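PDB 2O8R: polyphosphate kinase from Porphyromonas gingivalis, which probably catalyses the reversible transfer of the terminal phosphate of ATP to a growing polyphosphate chain, in a magnesium-dependent reaction. Local coordinates for residues P266-R274 / I289-N299; R379-I387 / N415-R423. The protein carries 3 engineered substitutions. All coordinates share one frame; numbering follows the deposited sequence.

How the contacts relate
Both contacts are partly buried and lie in separate parts of the polyphosphate kinase chain, contact 1 in the middle domain and contact 2 in the first C-terminal domain. Their centres are about 41 Å apart, their nearest atoms about 19 Å, and they share no secondary-structure element. Contact 1 joins two parallel strands at the edge of a six-stranded sheet, so main-chain hydrogen bonds dominate and side chains cover the two faces. Contact 2 sets a loop and the start of one helix against a second helix; there apolar side chains do most of the work, with one asparagine-arginine pair beside the subunit interface.

Contact 1: P266-R274 / I289-N299; sequences PTRFMYDGR and IDPEEAIRSGN
F269 and Y271 meet A294 and R296 of the neighbouring strand and I289 of the loop leading into it, where strands 268-272 and 294-297 run parallel in a beta-alpha-beta unit whose connection carries helix 277-283. F269, Y271, A294 and R296 share one face of this pair; M270 and I295 point to the other. The main chains are joined by alternating bonds: F269 N donates to E293 O, I295 N to F269 O, Y271 N to I295 O, and S297 N to Y271 O (2.7 Å), the last nearly straight at 175°.

The Y271 ring, its CG between the backbone N and the carbonyl carbon (chi1 60°), leans over the neighbouring strand. R296 CA lies above one ring face, 4.0 Å from the centroid, in a CH-pi contact, while A294 CB lies 3.8 Å from Y271 CE2 at the ring edge. R296 then runs past the phenol, its CG 3.4 Å from Y271 OH, and turns the edge of its guanidinium to G273 O. I289 crosses F269 at about a right angle and sets CD1 over one face of that ring, off-centre. L280 and I283 of helix 277-283 add cover on this side.

On the other face, I295 CD1 packs against the aliphatic part of R268, whose guanidinium reaches E50 in a salt bridge and Y53 in a cation-pi contact. Farther along, M270 extends to S297. At the C-terminal end, G273 N donates to S297 O at 2.7 Å, and N299 ND2 makes a weak bond of 3.4 Å to D272 OD1, the amide and carboxylate planes 69° apart.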
# COMPACT_ATOMS: atom_id res chain seq x y z
N PRO A 266 -24.52 6.60 -12.37
CA PRO A 266 -24.86 6.81 -10.97
C PRO A 266 -25.93 5.83 -10.50
O PRO A 266 -27.12 6.09 -10.71
CB PRO A 266 -25.43 8.24 -10.94
CG PRO A 266 -24.83 8.90 -12.13
CD PRO A 266 -24.66 7.83 -13.17
N THR A 267 -25.52 4.72 -9.88
CA THR A 267 -26.47 3.71 -9.37
C THR A 267 -27.23 4.23 -8.15
O THR A 267 -28.38 3.84 -7.90
CB THR A 267 -25.78 2.41 -8.92
OG1 THR A 267 -25.29 2.58 -7.59
CG2 THR A 267 -24.63 2.04 -9.85
N ARG A 268 -26.57 5.09 -7.39
CA ARG A 268 -27.12 5.63 -6.17
C ARG A 268 -26.75 7.10 -6.06
O ARG A 268 -25.65 7.50 -6.46
CB ARG A 268 -26.56 4.83 -4.98
CG ARG A 268 -27.22 5.09 -3.65
CD ARG A 268 -27.00 3.94 -2.69
NE ARG A 268 -25.62 3.83 -2.22
CZ ARG A 268 -25.21 2.94 -1.32
NH1 ARG A 268 -26.07 2.07 -0.81
NH2 ARG A 268 -23.94 2.91 -0.94
N PHE A 269 -27.67 7.91 -5.56
CA PHE A 269 -27.33 9.25 -5.07
C PHE A 269 -28.01 9.46 -3.73
O PHE A 269 -29.21 9.64 -3.64
CB PHE A 269 -27.72 10.34 -6.07
CG PHE A 269 -27.30 11.72 -5.63
CD1 PHE A 269 -26.05 12.22 -5.98
CD2 PHE A 269 -28.14 12.52 -4.85
CE1 PHE A 269 -25.66 13.49 -5.57
CE2 PHE A 269 -27.75 13.78 -4.44
CZ PHE A 269 -26.51 14.27 -4.80
N MSE A 270 -27.21 9.46 -2.67
CA MSE A 270 -27.71 9.41 -1.32
C MSE A 270 -27.43 10.74 -0.64
O MSE A 270 -26.36 11.33 -0.82
CB MSE A 270 -27.01 8.27 -0.59
CG MSE A 270 -27.42 8.01 0.83
SE MSE A 270 -26.10 6.75 1.50
CE MSE A 270 -26.52 6.72 3.41
N TYR A 271 -28.40 11.24 0.14
CA TYR A 271 -28.25 12.55 0.76
C TYR A 271 -29.02 12.65 2.06
O TYR A 271 -30.00 11.93 2.27
CB TYR A 271 -28.71 13.66 -0.20
CG TYR A 271 -30.16 13.54 -0.62
CD1 TYR A 271 -31.16 14.22 0.07
CD2 TYR A 271 -30.53 12.76 -1.71
CE1 TYR A 271 -32.48 14.12 -0.31
CE2 TYR A 271 -31.85 12.65 -2.10
CZ TYR A 271 -32.83 13.33 -1.39
OH TYR A 271 -34.15 13.23 -1.77
N ASP A 272 -28.56 13.56 2.92
CA ASP A 272 -29.18 13.84 4.20
C ASP A 272 -30.60 14.37 3.98
O ASP A 272 -30.80 15.41 3.37
CB ASP A 272 -28.29 14.83 4.96
CG ASP A 272 -29.06 15.73 5.91
OD1 ASP A 272 -29.92 15.24 6.68
OD2 ASP A 272 -28.78 16.94 5.90
N GLY A 273 -31.57 13.62 4.50
CA GLY A 273 -32.99 13.84 4.24
C GLY A 273 -33.59 15.20 4.53
O GLY A 273 -34.67 15.52 4.02
N ARG A 274 -32.90 16.01 5.33
CA ARG A 274 -33.32 17.38 5.59
C ARG A 274 -33.19 18.25 4.34
O ARG A 274 -33.63 19.40 4.34
CB ARG A 274 -32.47 18.01 6.71
CG ARG A 274 -32.62 17.37 8.08
CD ARG A 274 -31.47 17.77 9.01
NE ARG A 274 -31.79 18.92 9.86
CZ ARG A 274 -32.26 18.85 11.10
NH1 ARG A 274 -32.47 17.66 11.67
NH2 ARG A 274 -32.51 19.96 11.79
N ILE A 289 -30.34 13.41 -13.18
CA ILE A 289 -30.65 12.28 -12.31
C ILE A 289 -32.08 12.29 -11.75
O ILE A 289 -32.42 13.11 -10.90
CB ILE A 289 -29.58 12.12 -11.19
CG1 ILE A 289 -29.24 13.47 -10.55
CG2 ILE A 289 -28.31 11.49 -11.77
CD1 ILE A 289 -28.34 13.39 -9.32
N ASP A 290 -32.91 11.36 -12.23
CA ASP A 290 -34.30 11.22 -11.79
C ASP A 290 -34.40 10.85 -10.30
O ASP A 290 -33.49 10.22 -9.77
CB ASP A 290 -35.00 10.14 -12.62
CG ASP A 290 -35.20 10.56 -14.07
OD1 ASP A 290 -34.26 11.13 -14.67
OD2 ASP A 290 -36.30 10.30 -14.61
N PRO A 291 -35.51 11.24 -9.62
CA PRO A 291 -35.70 10.93 -8.19
C PRO A 291 -35.76 9.43 -7.85
O PRO A 291 -36.12 9.06 -6.73
CB PRO A 291 -37.04 11.60 -7.85
CG PRO A 291 -37.25 12.62 -8.91
CD PRO A 291 -36.63 12.04 -10.15
N GLU A 292 -35.41 8.58 -8.82
CA GLU A 292 -35.38 7.13 -8.65
C GLU A 292 -34.09 6.67 -7.96
O GLU A 292 -34.13 5.81 -7.08
CB GLU A 292 -35.50 6.43 -10.01
CG GLU A 292 -36.52 7.05 -10.96
CD GLU A 292 -37.91 6.45 -10.85
OE1 GLU A 292 -38.35 6.13 -9.72
OE2 GLU A 292 -38.57 6.30 -11.90
N GLU A 293 -32.96 7.22 -8.39
CA GLU A 293 -31.65 6.90 -7.82
C GLU A 293 -31.37 7.70 -6.54
O GLU A 293 -30.47 7.35 -5.76
CB GLU A 293 -30.54 7.17 -8.83
CG GLU A 293 -30.83 6.68 -10.24
CD GLU A 293 -30.04 7.42 -11.30
OE1 GLU A 293 -29.84 8.65 -11.16
OE2 GLU A 293 -29.62 6.78 -12.29
N ALA A 294 -32.14 8.77 -6.33
CA ALA A 294 -32.00 9.61 -5.15
C ALA A 294 -32.67 8.99 -3.93
O ALA A 294 -33.88 8.80 -3.92
CB ALA A 294 -32.54 11.01 -5.41
N ILE A 295 -31.87 8.67 -2.92
CA ILE A 295 -32.38 8.11 -1.67
C ILE A 295 -32.06 9.04 -0.52
O ILE A 295 -30.89 9.21 -0.17
CB ILE A 295 -31.76 6.73 -1.36
CG1 ILE A 295 -31.54 5.92 -2.64
CG2 ILE A 295 -32.61 5.98 -0.34
CD1 ILE A 295 -30.77 4.65 -2.42
N ARG A 296 -33.08 9.65 0.06
CA ARG A 296 -32.86 10.46 1.25
C ARG A 296 -32.60 9.57 2.46
O ARG A 296 -33.35 8.64 2.73
CB ARG A 296 -34.00 11.45 1.50
CG ARG A 296 -35.29 11.23 0.72
CD ARG A 296 -36.25 12.39 0.94
NE ARG A 296 -36.22 12.84 2.33
CZ ARG A 296 -36.98 12.35 3.30
NH1 ARG A 296 -37.86 11.38 3.05
NH2 ARG A 296 -36.86 12.82 4.54
N SER A 297 -31.52 9.86 3.16
CA SER A 297 -31.15 9.08 4.32
C SER A 297 -30.78 9.97 5.50
O SER A 297 -31.13 11.15 5.53
CB SER A 297 -29.99 8.15 3.99
OG SER A 297 -28.81 8.90 3.81
N GLY A 298 -30.05 9.39 6.45
CA GLY A 298 -29.72 10.06 7.69
C GLY A 298 -28.67 11.14 7.56
O GLY A 298 -28.28 11.52 6.45
N ASN A 299 -28.21 11.62 8.70
CA ASN A 299 -27.40 12.83 8.74
C ASN A 299 -25.90 12.64 8.46
O ASN A 299 -25.20 13.61 8.16
CB ASN A 299 -27.60 13.51 10.09
CG ASN A 299 -27.29 14.96 10.04
OD1 ASN A 299 -26.21 15.38 10.43
ND2 ASN A 299 -28.24 15.75 9.55

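Contact 2: R379-I387 / N415-R423; sequences RVAENSSII and NLRLSERMR
The backbones come closest at A381 and N415, whose CA atoms are 4.5 Å apart, and have diverged to 8.0 Å between the CA atoms of I387 and M422. L418 fills the angle between them. Its CD2 branch lies 3.8 Å from V380 CG2 and also meets the carbonyl oxygens of A381 and E382, while CD1 turns toward I387. V380 CG2 also touches M422, 3.6 Å from its SE. The M422 selenomethionine chain bends at chi3 (72°), which brings M422 CE 3.8 Å from I387 CD1.

N383 and R421 cross at about a right angle with their amide and guanidinium planes 15° apart. R421 NH1 donates to N383 OD1 at the guanidinium edge, though the modelled separation is doubtfully short. E391 takes R421 NE in a salt bridge, and N383 O bonds to N383 ND2 of the second subunit, placing this corner at the dimer interface.

In this phospholipase D-like domain the loop leads from strand 370-377, past R379, a probable magnesium ligand, into helix 385-395, where S384 takes the N-cap position, its OG accepting weakly from I387 N. Behind it, I386 packs on helix 355-365; helix 416-425 rests S419 and M422 on I429 of strand 428-431.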
# COMPACT_ATOMS: atom_id res chain seq x y z
N ARG A 379 -4.94 -13.19 -7.11
CA ARG A 379 -4.16 -12.18 -7.82
C ARG A 379 -2.69 -12.33 -7.48
O ARG A 379 -2.34 -12.92 -6.46
CB ARG A 379 -4.58 -10.78 -7.38
CG ARG A 379 -5.67 -10.13 -8.20
CD ARG A 379 -5.72 -8.63 -7.96
NE ARG A 379 -5.87 -8.30 -6.55
CZ ARG A 379 -7.01 -7.91 -5.98
NH1 ARG A 379 -8.11 -7.78 -6.72
NH2 ARG A 379 -7.05 -7.64 -4.69
N VAL A 380 -1.83 -11.78 -8.34
CA VAL A 380 -0.48 -11.39 -7.93
C VAL A 380 -0.39 -9.86 -8.01
O VAL A 380 -0.32 -9.28 -9.08
CB VAL A 380 0.64 -12.10 -8.74
CG1 VAL A 380 0.19 -12.39 -10.16
CG2 VAL A 380 1.93 -11.27 -8.72
N ALA A 381 -0.44 -9.22 -6.84
CA ALA A 381 -0.39 -7.77 -6.76
C ALA A 381 0.41 -7.30 -5.55
O ALA A 381 1.17 -6.34 -5.63
CB ALA A 381 -1.78 -7.20 -6.71
N GLU A 382 0.23 -7.98 -4.43
CA GLU A 382 0.93 -7.66 -3.19
C GLU A 382 2.07 -8.63 -3.01
O GLU A 382 2.02 -9.76 -3.49
CB GLU A 382 -0.01 -7.80 -1.99
CG GLU A 382 -1.12 -6.78 -1.91
CD GLU A 382 -0.70 -5.53 -1.16
OE1 GLU A 382 -0.53 -5.62 0.08
OE2 GLU A 382 -0.55 -4.47 -1.80
N ASN A 383 3.10 -8.16 -2.33
CA ASN A 383 4.15 -9.00 -1.82
C ASN A 383 3.61 -9.89 -0.72
O ASN A 383 2.75 -9.46 0.02
CB ASN A 383 5.24 -8.11 -1.22
CG ASN A 383 6.42 -7.98 -2.12
OD1 ASN A 383 7.09 -8.97 -2.41
ND2 ASN A 383 6.69 -6.76 -2.57
N SER A 384 4.12 -11.12 -0.62
CA SER A 384 3.78 -12.02 0.49
C SER A 384 4.87 -13.06 0.77
O SER A 384 5.64 -13.42 -0.11
CB SER A 384 2.44 -12.71 0.24
OG SER A 384 2.42 -13.37 -1.03
N SER A 385 4.89 -13.54 2.01
CA SER A 385 5.66 -14.70 2.46
C SER A 385 5.66 -15.85 1.47
O SER A 385 6.71 -16.41 1.14
CB SER A 385 5.04 -15.21 3.75
OG SER A 385 5.07 -14.20 4.73
N ILE A 386 4.47 -16.19 1.01
CA ILE A 386 4.32 -17.20 -0.01
C ILE A 386 5.11 -16.86 -1.27
O ILE A 386 5.93 -17.68 -1.70
CB ILE A 386 2.83 -17.50 -0.25
CG1 ILE A 386 2.32 -18.35 0.91
CG2 ILE A 386 2.62 -18.24 -1.56
CD1 ILE A 386 0.87 -18.67 0.86
N ILE A 387 4.92 -15.64 -1.81
CA ILE A 387 5.72 -15.20 -2.97
C ILE A 387 7.22 -15.34 -2.66
O ILE A 387 8.00 -15.85 -3.47
CB ILE A 387 5.44 -13.73 -3.38
CG1 ILE A 387 3.96 -13.47 -3.72
CG2 ILE A 387 6.35 -13.35 -4.55
CD1 ILE A 387 3.37 -14.40 -4.74
N ASN A 415 2.50 -4.70 -9.06
CA ASN A 415 1.94 -5.70 -9.98
C ASN A 415 2.92 -6.02 -11.11
O ASN A 415 3.55 -7.08 -11.11
CB ASN A 415 0.59 -5.22 -10.55
CG ASN A 415 -0.02 -6.19 -11.58
OD1 ASN A 415 -0.65 -5.76 -12.55
ND2 ASN A 415 0.16 -7.49 -11.36
N LEU A 416 3.05 -5.09 -12.05
CA LEU A 416 3.92 -5.25 -13.19
C LEU A 416 5.37 -5.48 -12.74
O LEU A 416 6.04 -6.41 -13.21
CB LEU A 416 3.82 -4.01 -14.08
CG LEU A 416 3.83 -4.16 -15.61
CD1 LEU A 416 2.91 -5.29 -16.07
CD2 LEU A 416 3.45 -2.83 -16.27
N ARG A 417 5.83 -4.65 -11.81
CA ARG A 417 7.17 -4.78 -11.26
C ARG A 417 7.32 -6.07 -10.45
O ARG A 417 8.36 -6.74 -10.53
CB ARG A 417 7.53 -3.56 -10.40
CG ARG A 417 8.95 -3.57 -9.84
CD ARG A 417 9.27 -2.30 -9.06
NE ARG A 417 9.38 -1.13 -9.93
CZ ARG A 417 10.53 -0.68 -10.45
NH1 ARG A 417 11.67 -1.30 -10.19
NH2 ARG A 417 10.52 0.40 -11.23
N LEU A 418 6.28 -6.43 -9.70
CA LEU A 418 6.30 -7.63 -8.86
C LEU A 418 6.33 -8.92 -9.69
O LEU A 418 7.04 -9.87 -9.36
CB LEU A 418 5.14 -7.61 -7.86
CG LEU A 418 4.71 -8.92 -7.19
CD1 LEU A 418 5.76 -9.49 -6.27
CD2 LEU A 418 3.45 -8.69 -6.42
N SER A 419 5.56 -8.94 -10.78
CA SER A 419 5.53 -10.10 -11.67
C SER A 419 6.86 -10.27 -12.40
O SER A 419 7.31 -11.40 -12.62
CB SER A 419 4.41 -9.96 -12.70
OG SER A 419 3.16 -9.82 -12.05
N GLU A 420 7.47 -9.16 -12.77
CA GLU A 420 8.73 -9.21 -13.48
C GLU A 420 9.81 -9.67 -12.51
O GLU A 420 10.71 -10.42 -12.89
CB GLU A 420 9.05 -7.87 -14.18
CG GLU A 420 9.67 -6.79 -13.30
CD GLU A 420 9.81 -5.44 -14.01
OE1 GLU A 420 10.83 -4.75 -13.77
OE2 GLU A 420 8.90 -5.08 -14.79
N ARG A 421 9.69 -9.27 -11.25
CA ARG A 421 10.66 -9.69 -10.25
C ARG A 421 10.57 -11.19 -10.07
O ARG A 421 11.59 -11.87 -9.93
CB ARG A 421 10.42 -8.98 -8.93
CG ARG A 421 11.39 -9.41 -7.84
CD ARG A 421 11.22 -8.61 -6.57
NE ARG A 421 10.34 -9.28 -5.63
CZ ARG A 421 9.20 -8.78 -5.17
NH1 ARG A 421 8.49 -9.49 -4.31
NH2 ARG A 421 8.78 -7.58 -5.54
N MSE A 422 9.34 -11.70 -10.08
CA MSE A 422 9.10 -13.13 -9.90
C MSE A 422 9.59 -13.95 -11.09
O MSE A 422 10.22 -14.99 -10.90
CB MSE A 422 7.62 -13.41 -9.67
CG MSE A 422 7.12 -12.93 -8.32
SE MSE A 422 5.17 -12.86 -8.30
CE MSE A 422 4.80 -14.78 -8.28
N ARG A 423 9.29 -13.47 -12.30
CA ARG A 423 9.75 -14.13 -13.53
C ARG A 423 11.28 -14.17 -13.58
O ARG A 423 11.87 -15.18 -13.94
CB ARG A 423 9.19 -13.42 -14.77
CG ARG A 423 7.70 -13.66 -15.01
CD ARG A 423 7.19 -12.87 -16.21
NE ARG A 423 5.74 -12.66 -16.18
CZ ARG A 423 4.84 -13.53 -16.66
NH1 ARG A 423 3.54 -13.24 -16.59
NH2 ARG A 423 5.22 -14.67 -17.21